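Local coordinates for protein bacterial leucyl aminopeptidase (Legionella pneumophila, PDB 6ESL) that probably removes amino-terminal residues, leucine among them, from peptides as a secreted zinc-dependent aminopeptidase of the M28 family, at residues Phe179-Gly184 with Val267-Glu272; Val277-Gln282 with Val384-Glu389. All coordinates share one frame; numbering follows the deposited sequence.

Interaction 1 of 2, residues Phe179-Gly184 with Val267-Glu272; sequences FFVKTG and VQHFQE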
ATOM      1  N   PHE B 179      27.052  -4.202  19.507  1.00 48.94           N
ATOM      2  CA  PHE B 179      28.223  -3.505  18.935  1.00 49.41           C
ATOM      3  C   PHE B 179      27.921  -2.113  18.408  1.00 47.09           C
ATOM      4  O   PHE B 179      26.772  -1.810  18.065  1.00 43.93           O
ATOM      5  CB  PHE B 179      28.902  -4.358  17.883  1.00 50.99           C
ATOM      6  CG  PHE B 179      28.032  -4.755  16.728  1.00 50.35           C
ATOM      7  CD1 PHE B 179      27.272  -5.925  16.777  1.00 51.56           C
ATOM      8  CD2 PHE B 179      28.005  -3.981  15.564  1.00 48.19           C
ATOM      9  CE1 PHE B 179      26.497  -6.322  15.652  1.00 51.35           C
ATOM     10  CE2 PHE B 179      27.263  -4.382  14.460  1.00 48.08           C
ATOM     11  CZ  PHE B 179      26.477  -5.538  14.508  1.00 48.74           C
ATOM     12  N   PHE B 180      28.927  -1.258  18.423  1.00 45.33           N
ATOM     13  CA  PHE B 180      28.811   0.021  17.794  1.00 44.12           C
ATOM     14  C   PHE B 180      29.154  -0.093  16.331  1.00 45.18           C
ATOM     15  O   PHE B 180      30.092  -0.795  15.958  1.00 46.93           O
ATOM     16  CB  PHE B 180      29.713   1.074  18.413  1.00 44.26           C
ATOM     17  CG  PHE B 180      29.250   1.578  19.756  1.00 43.24           C
ATOM     18  CD1 PHE B 180      27.895   1.917  19.986  1.00 41.56           C
ATOM     19  CD2 PHE B 180      30.195   1.787  20.805  1.00 44.60           C
ATOM     20  CE1 PHE B 180      27.483   2.417  21.212  1.00 41.00           C
ATOM     21  CE2 PHE B 180      29.804   2.308  22.027  1.00 43.51           C
ATOM     22  CZ  PHE B 180      28.449   2.587  22.255  1.00 42.19           C
ATOM     23  N   VAL B 181      28.380   0.608  15.498  1.00 42.02           N
ATOM     24  CA  VAL B 181      28.773   0.907  14.153  1.00 43.14           C
ATOM     25  C   VAL B 181      29.141   2.372  14.053  1.00 42.45           C
ATOM     26  O   VAL B 181      28.327   3.246  14.291  1.00 39.95           O
ATOM     27  CB  VAL B 181      27.647   0.602  13.177  1.00 42.23           C
ATOM     28  CG1 VAL B 181      28.081   0.992  11.750  1.00 42.12           C
ATOM     29  CG2 VAL B 181      27.315  -0.882  13.222  1.00 43.61           C
ATOM     30  N   LYS B 182      30.379   2.631  13.660  1.00 44.37           N
ATOM     31  CA  LYS B 182      30.872   3.979  13.471  1.00 45.60           C
ATOM     32  C   LYS B 182      30.130   4.825  12.410  1.00 43.12           C
ATOM     33  O   LYS B 182      29.448   4.321  11.499  1.00 39.88           O
ATOM     34  CB  LYS B 182      32.398   3.964  13.254  1.00 50.50           C
ATOM     35  CG  LYS B 182      33.131   3.527  14.488  1.00 56.26           C
ATOM     36  CD  LYS B 182      34.628   3.505  14.221  1.00 63.08           C
ATOM     37  CE  LYS B 182      35.382   3.094  15.453  1.00 67.79           C
ATOM     38  NZ  LYS B 182      36.835   3.072  15.101  1.00 71.09           N
ATOM     39  N   THR B 183      30.230   6.132  12.624  1.00 42.72           N
ATOM     40  CA  THR B 183      29.434   7.122  11.871  1.00 39.67           C
ATOM     41  C   THR B 183      30.330   8.126  11.117  1.00 40.58           C
ATOM     42  O   THR B 183      30.086   9.314  11.158  1.00 38.32           O
ATOM     43  CB  THR B 183      28.557   7.866  12.857  1.00 37.88           C
ATOM     44  OG1 THR B 183      27.977   6.930  13.794  1.00 37.38           O
ATOM     45  CG2 THR B 183      27.415   8.539  12.082  1.00 37.02           C
ATOM     46  N   GLY B 184      31.441   7.663  10.566  1.00 43.11           N
ATOM     47  CA  GLY B 184      32.435   8.587   9.998  1.00 45.16           C
ATOM     48  C   GLY B 184      32.881   9.724  10.906  1.00 44.39           C
ATOM     49  O   GLY B 184      33.332   9.480  12.004  1.00 47.02           O
ATOM     50  N   VAL B 267      23.245  -0.045   7.426  1.00 32.84           N
ATOM     51  CA  VAL B 267      22.822  -0.798   6.250  1.00 34.20           C
ATOM     52  C   VAL B 267      24.032  -1.307   5.480  1.00 37.20           C
ATOM     53  O   VAL B 267      24.052  -2.437   4.993  1.00 37.42           O
ATOM     54  CB  VAL B 267      21.951   0.059   5.313  1.00 32.79           C
ATOM     55  CG1 VAL B 267      21.581  -0.728   4.064  1.00 33.63           C
ATOM     56  CG2 VAL B 267      20.702   0.536   6.039  1.00 32.83           C
ATOM     57  N   GLN B 268      25.042  -0.451   5.379  1.00 39.08           N
ATOM     58  CA  GLN B 268      26.260  -0.767   4.692  1.00 43.34           C
ATOM     59  C   GLN B 268      27.033  -1.839   5.462  1.00 44.85           C
ATOM     60  O   GLN B 268      27.577  -2.749   4.846  1.00 46.63           O
ATOM     61  CB  GLN B 268      27.141   0.476   4.497  1.00 46.33           C
ATOM     62  CG  GLN B 268      28.201   0.293   3.420  1.00 51.30           C
ATOM     63  CD  GLN B 268      29.000   1.576   3.098  1.00 54.76           C
ATOM     64  OE1 GLN B 268      30.223   1.584   3.093  1.00 58.96           O
ATOM     65  NE2 GLN B 268      28.311   2.646   2.814  1.00 54.36           N
ATOM     66  N   HIS B 269      27.079  -1.715   6.789  1.00 45.22           N
ATOM     67  CA  HIS B 269      27.686  -2.696   7.649  1.00 46.51           C
ATOM     68  C   HIS B 269      27.084  -4.088   7.395  1.00 48.16           C
ATOM     69  O   HIS B 269      27.860  -5.063   7.240  1.00 48.38           O
ATOM     70  CB  HIS B 269      27.569  -2.338   9.120  1.00 45.02           C
ATOM     71  CG  HIS B 269      28.272  -3.296  10.039  1.00 47.65           C
ATOM     72  ND1 HIS B 269      27.678  -4.460  10.487  1.00 48.84           N
ATOM     73  CD2 HIS B 269      29.531  -3.292  10.547  1.00 48.10           C
ATOM     74  CE1 HIS B 269      28.536  -5.125  11.249  1.00 49.39           C
ATOM     75  NE2 HIS B 269      29.647  -4.422  11.323  1.00 49.58           N
ATOM     76  N   PHE B 270      25.757  -4.164   7.355  1.00 43.72           N
ATOM     77  CA  PHE B 270      25.079  -5.426   7.148  1.00 46.74           C
ATOM     78  C   PHE B 270      25.338  -5.996   5.748  1.00 49.72           C
ATOM     79  O   PHE B 270      25.435  -7.214   5.593  1.00 51.62           O
ATOM     80  CB  PHE B 270      23.554  -5.291   7.313  1.00 43.74           C
ATOM     81  CG  PHE B 270      23.064  -5.420   8.760  1.00 43.46           C
ATOM     82  CD1 PHE B 270      23.559  -4.632   9.750  1.00 43.84           C
ATOM     83  CD2 PHE B 270      22.040  -6.274   9.069  1.00 44.19           C
ATOM     84  CE1 PHE B 270      23.098  -4.744  11.077  1.00 43.93           C
ATOM     85  CE2 PHE B 270      21.526  -6.348  10.383  1.00 44.17           C
ATOM     86  CZ  PHE B 270      22.046  -5.581  11.380  1.00 42.92           C
ATOM     87  N   GLN B 271      25.417  -5.139   4.732  1.00 49.83           N
ATOM     88  CA  GLN B 271      25.662  -5.580   3.379  1.00 53.78           C
ATOM     89  C   GLN B 271      27.116  -6.142   3.245  1.00 56.76           C
ATOM     90  O   GLN B 271      27.307  -7.197   2.719  1.00 55.37           O
ATOM     91  CB  GLN B 271      25.429  -4.425   2.458  1.00 56.21           C
ATOM     92  CG  GLN B 271      25.513  -4.789   1.039  1.00 64.96           C
ATOM     93  CD  GLN B 271      25.105  -3.647   0.071  1.00 72.81           C
ATOM     94  OE1 GLN B 271      24.632  -2.493   0.445  1.00 66.09           O
ATOM     95  NE2 GLN B 271      25.290  -3.971  -1.237  1.00 79.32           N
ATOM     96  N   GLU B 272      28.097  -5.448   3.809  1.00 56.68           N
ATOM     97  CA  GLU B 272      29.481  -5.835   3.764  1.00 60.36           C
ATOM     98  C   GLU B 272      29.799  -7.068   4.596  1.00 63.73           C
ATOM     99  O   GLU B 272      30.754  -7.769   4.260  1.00 66.94           O
ATOM    100  CB  GLU B 272      30.349  -4.705   4.266  1.00 60.63           C
ATOM    101  CG  GLU B 272      30.419  -3.503   3.350  1.00 60.15           C
ATOM    102  CD  GLU B 272      31.019  -2.279   4.061  1.00 61.81           C
ATOM    103  OE1 GLU B 272      31.161  -2.268   5.336  1.00 61.81           O
ATOM    104  OE2 GLU B 272      31.324  -1.327   3.322  1.00 60.00           O
TER
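F179 and V181 on the strand meet the imidazole of H269 on the helix. The nearest approach is by F179, whose CE2 lies 3.5 Å from H269 CE1. The two rings meet obliquely, with centroids 5.2 Å apart and planes inclined at 36°. V181 reaches the same imidazole with one methyl. Its CG2 sits over one face of the ring, displaced toward the rim, 4.1 Å from H269 CG. No hydrogen bond joins the segments. H269 ND1 is buried here and has no polar partner in the model. The torsions explain the reach. H269 has CG anti to the backbone N (chi1 -176°), which extends the imidazole toward the strand. F179 places CG between its backbone N and carbonyl carbon (chi1 59°), and its ring is carried to the imidazole.

The fold is the M28 zinc exopeptidase α/β fold, in which helices cover a mixed β-sheet. Strand 176-183 is an outermost strand of this sheet within the chain, and helix 261-272 packs beside it. F179 and V181 point toward the helix. Between them F180 faces helix 151-170, where its ring makes a cation-pi contact with K161. Backbone bonds from F179 to V192 and from V181 to S190 tie the strand to 188-195. V181 also touches H265, one turn before H269.

Interaction 2 of 2, residues Val277-Gln282 with Val384-Glu389; sequences VKAVVQ and VAFAIE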
ATOM      1  N   VAL B 277      18.605  -9.655   5.998  1.00 46.94           N
ATOM      2  CA  VAL B 277      17.494  -9.015   6.746  1.00 43.63           C
ATOM      3  C   VAL B 277      16.233  -9.263   5.994  1.00 42.15           C
ATOM      4  O   VAL B 277      16.113  -8.942   4.785  1.00 43.39           O
ATOM      5  CB  VAL B 277      17.688  -7.514   6.938  1.00 41.42           C
ATOM      6  CG1 VAL B 277      16.484  -6.874   7.626  1.00 40.84           C
ATOM      7  CG2 VAL B 277      18.933  -7.254   7.749  1.00 43.70           C
ATOM      8  N   LYS B 278      15.279  -9.824   6.713  1.00 41.21           N
ATOM      9  CA  LYS B 278      13.959 -10.101   6.187  1.00 43.54           C
ATOM     10  C   LYS B 278      13.027  -8.887   6.239  1.00 38.77           C
ATOM     11  O   LYS B 278      12.323  -8.610   5.288  1.00 40.21           O
ATOM     12  CB  LYS B 278      13.295 -11.244   7.002  1.00 47.80           C
ATOM     13  CG  LYS B 278      11.864 -11.458   6.529  1.00 50.45           C
ATOM     14  CD  LYS B 278      11.238 -12.818   6.714  1.00 54.53           C
ATOM     15  CE  LYS B 278      10.124 -12.885   5.659  1.00 57.83           C
ATOM     16  NZ  LYS B 278       9.153 -13.970   5.869  1.00 62.16           N
ATOM     17  N   ALA B 279      12.981  -8.204   7.399  1.00 37.34           N
ATOM     18  CA  ALA B 279      12.043  -7.087   7.567  1.00 35.32           C
ATOM     19  C   ALA B 279      12.513  -6.101   8.653  1.00 33.98           C
ATOM     20  O   ALA B 279      13.067  -6.509   9.708  1.00 33.62           O
ATOM     21  CB  ALA B 279      10.650  -7.601   7.881  1.00 36.59           C
ATOM     22  N   VAL B 280      12.211  -4.820   8.392  1.00 29.16           N
ATOM     23  CA  VAL B 280      12.618  -3.713   9.250  1.00 28.94           C
ATOM     24  C   VAL B 280      11.394  -2.844   9.630  1.00 28.46           C
ATOM     25  O   VAL B 280      10.547  -2.537   8.758  1.00 27.91           O
ATOM     26  CB  VAL B 280      13.641  -2.853   8.489  1.00 29.23           C
ATOM     27  CG1 VAL B 280      14.122  -1.742   9.344  1.00 29.53           C
ATOM     28  CG2 VAL B 280      14.803  -3.732   8.077  1.00 30.42           C
ATOM     29  N   VAL B 281      11.299  -2.420  10.894  1.00 26.60           N
ATOM     30  CA  VAL B 281      10.371  -1.379  11.259  1.00 25.45           C
ATOM     31  C   VAL B 281      11.166  -0.230  11.895  1.00 25.94           C
ATOM     32  O   VAL B 281      12.235  -0.463  12.565  1.00 28.20           O
ATOM     33  CB  VAL B 281       9.226  -1.898  12.178  1.00 25.45           C
ATOM     34  CG1 VAL B 281       9.756  -2.488  13.459  1.00 25.78           C
ATOM     35  CG2 VAL B 281       8.161  -0.858  12.489  1.00 24.72           C
ATOM     36  N   GLN B 282      10.678   0.976  11.683  1.00 23.39           N
ATOM     37  CA  GLN B 282      11.235   2.172  12.263  1.00 23.33           C
ATOM     38  C   GLN B 282      10.213   2.850  13.177  1.00 23.00           C
ATOM     39  O   GLN B 282       9.056   3.121  12.776  1.00 21.36           O
ATOM     40  CB  GLN B 282      11.681   3.113  11.150  1.00 22.49           C
ATOM     41  CG  GLN B 282      12.122   4.528  11.533  1.00 21.62           C
ATOM     42  CD  GLN B 282      13.428   4.563  12.285  1.00 22.61           C
ATOM     43  OE1 GLN B 282      14.057   3.518  12.529  1.00 24.46           O
ATOM     44  NE2 GLN B 282      13.902   5.788  12.576  1.00 20.93           N
ATOM     45  N   VAL B 384       6.861  -5.147  19.929  1.00 33.28           N
ATOM     46  CA  VAL B 384       6.826  -6.515  20.523  1.00 36.09           C
ATOM     47  C   VAL B 384       6.081  -7.492  19.617  1.00 36.51           C
ATOM     48  O   VAL B 384       6.559  -8.603  19.339  1.00 36.86           O
ATOM     49  CB  VAL B 384       6.238  -6.557  21.954  1.00 37.52           C
ATOM     50  CG1 VAL B 384       5.987  -7.994  22.470  1.00 40.59           C
ATOM     51  CG2 VAL B 384       7.188  -5.886  22.882  1.00 38.49           C
ATOM     52  N   ALA B 385       4.935  -7.057  19.103  1.00 36.52           N
ATOM     53  CA  ALA B 385       4.121  -7.956  18.273  1.00 35.90           C
ATOM     54  C   ALA B 385       4.806  -8.253  16.932  1.00 35.94           C
ATOM     55  O   ALA B 385       4.794  -9.398  16.474  1.00 37.48           O
ATOM     56  CB  ALA B 385       2.746  -7.366  18.067  1.00 35.68           C
ATOM     57  N   PHE B 386       5.381  -7.242  16.287  1.00 32.10           N
ATOM     58  CA  PHE B 386       6.153  -7.391  15.095  1.00 32.71           C
ATOM     59  C   PHE B 386       7.337  -8.364  15.284  1.00 33.06           C
ATOM     60  O   PHE B 386       7.535  -9.281  14.510  1.00 32.70           O
ATOM     61  CB  PHE B 386       6.691  -5.970  14.725  1.00 32.93           C
ATOM     62  CG  PHE B 386       7.431  -5.863  13.440  1.00 33.00           C
ATOM     63  CD1 PHE B 386       6.727  -5.586  12.252  1.00 35.14           C
ATOM     64  CD2 PHE B 386       8.820  -5.936  13.386  1.00 34.20           C
ATOM     65  CE1 PHE B 386       7.407  -5.439  11.025  1.00 35.48           C
ATOM     66  CE2 PHE B 386       9.500  -5.791  12.162  1.00 33.98           C
ATOM     67  CZ  PHE B 386       8.783  -5.557  10.988  1.00 33.07           C
ATOM     68  N   ALA B 387       8.072  -8.193  16.376  1.00 34.83           N
ATOM     69  CA  ALA B 387       9.208  -9.086  16.656  1.00 37.66           C
ATOM     70  C   ALA B 387       8.735 -10.527  16.801  1.00 39.89           C
ATOM     71  O   ALA B 387       9.212 -11.432  16.065  1.00 41.63           O
ATOM     72  CB  ALA B 387       9.927  -8.661  17.928  1.00 37.19           C
ATOM     73  N   ILE B 388       7.780 -10.733  17.687  1.00 40.04           N
ATOM     74  CA  ILE B 388       7.379 -12.109  18.000  1.00 42.37           C
ATOM     75  C   ILE B 388       6.733 -12.771  16.783  1.00 42.90           C
ATOM     76  O   ILE B 388       7.095 -13.886  16.448  1.00 44.55           O
ATOM     77  CB  ILE B 388       6.501 -12.173  19.271  1.00 42.84           C
ATOM     78  CG1 ILE B 388       7.316 -11.818  20.517  1.00 43.37           C
ATOM     79  CG2 ILE B 388       5.841 -13.532  19.405  1.00 46.58           C
ATOM     80  CD1 ILE B 388       6.486 -11.506  21.728  1.00 42.90           C
ATOM     81  N   GLU B 389       5.818 -12.110  16.080  1.00 42.72           N
ATOM     82  CA  GLU B 389       5.226 -12.740  14.908  1.00 44.26           C
ATOM     83  C   GLU B 389       6.245 -13.099  13.839  1.00 45.63           C
ATOM     84  O   GLU B 389       6.203 -14.209  13.319  1.00 48.19           O
ATOM     85  CB  GLU B 389       4.147 -11.867  14.221  1.00 42.99           C
ATOM     86  CG  GLU B 389       2.837 -11.828  15.002  1.00 45.08           C
ATOM     87  CD  GLU B 389       1.987 -13.114  14.827  1.00 46.63           C
ATOM     88  OE1 GLU B 389       2.294 -13.898  13.869  1.00 47.48           O
ATOM     89  OE2 GLU B 389       1.045 -13.325  15.675  1.00 45.78           O
TER
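F386 meets A279, V280 and V281 where helix 373-391 packs on strand 277-282. This is the helix-on-sheet layering of the M28 α/β fold, and the strand lies inside the mixed sheet. The axes of strand 279-282 and helix segment 384-389 come within 10.3 Å and run almost antiparallel, at 173°.

Along the helix, V384 and A385 come first and pack against helix 118-125, on A124 and V121. The backbone bond from I388 N to V384 O, 3.0 Å long, spans the turn that holds F386.

F386 supplies the helix side of the contact. Its CG is anti to the backbone N (chi1 -175°), which sends the ring out to the strand. V281 lays a methyl over one face of this ring in a CH-pi contact. Its CG1, set between the backbone N and the carbonyl carbon (chi1 59°), is 3.8 Å from the F386 ring centroid. The far end of the ring, CZ, comes 4.2 Å from A279 CB. F386 CZ also lies 4.0 Å from the backbone carbon C of V280, whose own side chain points away. L308 and L312 of helix 306-320 and I204 of strand 203-209 also touch F386.

E389 is buried, but its carboxylate is well supplied with donors: OE1 takes the backbone N of K116, while OE2 bonds to H117 N and Y319 OH.

Interactions 1 and 2 join helices to the same mixed sheet, with centres about 20 Å apart. Interaction 1 is at the outermost strand 176-183. Interaction 2 is on the interior strand 277-282. Helix 261-272 leads into that strand, and the two contacts touch directly: F270 CD2 packs 3.5 Å from V277 CG2. F270 also meets the rings of Y249 and W339 edge to face. The side chain of V281 is about 13 Å from a zinc ion, and D284, a zinc ligand, follows two residues after this segment. H209, D222 and E257 also bind zinc.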